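Local coordinates for vestitone reductase (Medicago sativa, PDB 2P4H), which catalyses the NADPH-dependent, stereospecific reduction of (3R)-vestitone, the penultimate step in the biosynthesis of the phytoalexin medicarpin, at residues A[122-128]-A[164-168]. Sequence-based numbering, arbitrary orientation.
Sequences YTSSGSA and KTLAE
S124 OG donates a short hydrogen bond to E168 OE1, 2.6 Å, approaching from above the carboxylate, 58° out of its plane. With CG anti to the backbone N (chi1 -162°) and the chain extended beyond it, E168 carries this group from the helix to the strand. A water bridges the same segments, donating to S124 OG (2.9 Å) and to K164 O (2.7 Å), so the serine hydroxyl gives one bond and accepts another. On one flank the Y122 hydroxyl lies against the A167 methyl, OH to CB 3.3 Å, while CE2 reaches E168 CA obliquely. On the other, S127 OG abuts K164 CG at 3.2 Å, and S125 CB also touches this methylene. The lysine, bent at its second and third torsions, runs on until NZ bonds S83 OG. A128 packs its CA on T165 OG1 at 3.4 Å, an oxygen hydrogen-bonded to A161 O.

In the second shell, S125 OG and S127 OG share a hydrogen bond of 2.8 Å, and E168 OE2 meets R246 in a salt bridge and T184 OG1 in a hydrogen bond, together probably favouring an ionised carboxylate. Y160, which S125 and S127 touch, and K164 have the YxxxK spacing of short-chain dehydrogenases/reductases, consistent with a contact bordering the active site. The axes of 122-125 and 164-168 run roughly antiparallel (147°); helix 158-177 packs on one face of the Rossmann-type parallel sheet, with helix 95-111 against Y122 and A167 and strand 182-187 bordering E168.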
loop_
_atom_site.group_PDB
_atom_site.type_symbol
_atom_site.label_atom_id
_atom_site.label_comp_id
_atom_site.label_asym_id
_atom_site.label_seq_id
_atom_site.Cartn_x
_atom_site.Cartn_y
_atom_site.Cartn_z
ATOM N N TYR A 122 9.317 -2.164 -2.653
ATOM C CA TYR A 122 8.823 -0.797 -2.589
ATOM C C TYR A 122 7.319 -0.739 -2.789
ATOM O O TYR A 122 6.784 -1.323 -3.731
ATOM C CB TYR A 122 9.498 0.053 -3.666
ATOM C CG TYR A 122 9.102 1.506 -3.607
ATOM C CD1 TYR A 122 9.548 2.318 -2.566
ATOM C CD2 TYR A 122 8.253 2.064 -4.565
ATOM C CE1 TYR A 122 9.162 3.648 -2.471
ATOM C CE2 TYR A 122 7.858 3.405 -4.476
ATOM C CZ TYR A 122 8.321 4.184 -3.422
ATOM O OH TYR A 122 7.935 5.501 -3.304
ATOM N N THR A 123 6.649 -0.020 -1.899
ATOM C CA THR A 123 5.207 0.147 -1.963
ATOM C C THR A 123 4.838 1.253 -2.944
ATOM O O THR A 123 5.182 2.414 -2.717
ATOM C CB THR A 123 4.641 0.522 -0.571
ATOM O OG1 THR A 123 4.762 -0.599 0.314
ATOM C CG2 THR A 123 3.182 0.934 -0.672
ATOM N N SER A 124 4.168 0.902 -4.039
ATOM C CA SER A 124 3.731 1.918 -4.988
ATOM C C SER A 124 2.218 2.075 -4.890
ATOM O O SER A 124 1.603 1.584 -3.940
ATOM C CB SER A 124 4.158 1.589 -6.421
ATOM O OG SER A 124 3.989 2.739 -7.242
ATOM N N SER A 125 1.617 2.721 -5.884
ATOM C CA SER A 125 0.195 3.032 -5.839
ATOM C C SER A 125 -0.495 3.020 -7.195
ATOM O O SER A 125 0.150 3.190 -8.226
ATOM C CB SER A 125 0.057 4.425 -5.210
ATOM O OG SER A 125 -1.160 5.058 -5.543
ATOM N N GLY A 126 -1.813 2.828 -7.184
ATOM C CA GLY A 126 -2.571 2.843 -8.420
ATOM C C GLY A 126 -2.478 4.211 -9.074
ATOM O O GLY A 126 -2.704 4.350 -10.276
ATOM N N SER A 127 -2.138 5.230 -8.288
ATOM C CA SER A 127 -2.010 6.578 -8.832
ATOM C C SER A 127 -0.810 6.667 -9.774
ATOM O O SER A 127 -0.715 7.592 -10.580
ATOM C CB SER A 127 -1.852 7.600 -7.705
ATOM O OG SER A 127 -0.666 7.364 -6.973
ATOM N N ALA A 128 0.106 5.708 -9.673
ATOM C CA ALA A 128 1.287 5.691 -10.533
ATOM C C ALA A 128 0.997 5.094 -11.911
ATOM O O ALA A 128 1.861 5.112 -12.795
ATOM C CB ALA A 128 2.422 4.914 -9.856
ATOM N N LYS A 164 4.125 9.628 -6.544
ATOM C CA LYS A 164 4.189 8.176 -6.644
ATOM C C LYS A 164 4.819 7.699 -7.949
ATOM O O LYS A 164 5.607 6.755 -7.961
ATOM C CB LYS A 164 2.785 7.576 -6.517
ATOM C CG LYS A 164 2.007 7.963 -5.262
ATOM C CD LYS A 164 2.587 7.359 -3.994
ATOM C CE LYS A 164 3.761 8.161 -3.470
ATOM N NZ LYS A 164 4.203 7.680 -2.131
ATOM N N THR A 165 4.466 8.348 -9.054
ATOM C CA THR A 165 4.997 7.959 -10.352
ATOM C C THR A 165 6.508 8.176 -10.423
ATOM O O THR A 165 7.256 7.276 -10.813
ATOM C CB THR A 165 4.306 8.750 -11.484
ATOM O OG1 THR A 165 2.889 8.544 -11.408
ATOM C CG2 THR A 165 4.804 8.283 -12.845
ATOM N N LEU A 166 6.954 9.368 -10.042
ATOM C CA LEU A 166 8.379 9.676 -10.075
ATOM C C LEU A 166 9.164 8.791 -9.113
ATOM O O LEU A 166 10.259 8.331 -9.437
ATOM C CB LEU A 166 8.613 11.146 -9.720
ATOM C CG LEU A 166 8.061 12.167 -10.718
ATOM C CD1 LEU A 166 8.378 13.574 -10.232
ATOM C CD2 LEU A 166 8.670 11.929 -12.090
ATOM N N ALA A 167 8.602 8.550 -7.933
ATOM C CA ALA A 167 9.281 7.725 -6.942
ATOM C C ALA A 167 9.470 6.290 -7.417
ATOM O O ALA A 167 10.565 5.741 -7.317
ATOM C CB ALA A 167 8.515 7.739 -5.632
ATOM N N GLU A 168 8.411 5.679 -7.941
ATOM C CA GLU A 168 8.532 4.299 -8.391
ATOM C C GLU A 168 9.516 4.171 -9.546
ATOM O O GLU A 168 10.308 3.227 -9.594
ATOM C CB GLU A 168 7.179 3.717 -8.814
ATOM C CG GLU A 168 7.226 2.187 -8.859
ATOM C CD GLU A 168 6.029 1.541 -9.527
ATOM O OE1 GLU A 168 4.965 2.185 -9.635
ATOM O OE2 GLU A 168 6.159 0.366 -9.927
HETATM O O HOH W 1 5.194 5.057 -5.966
#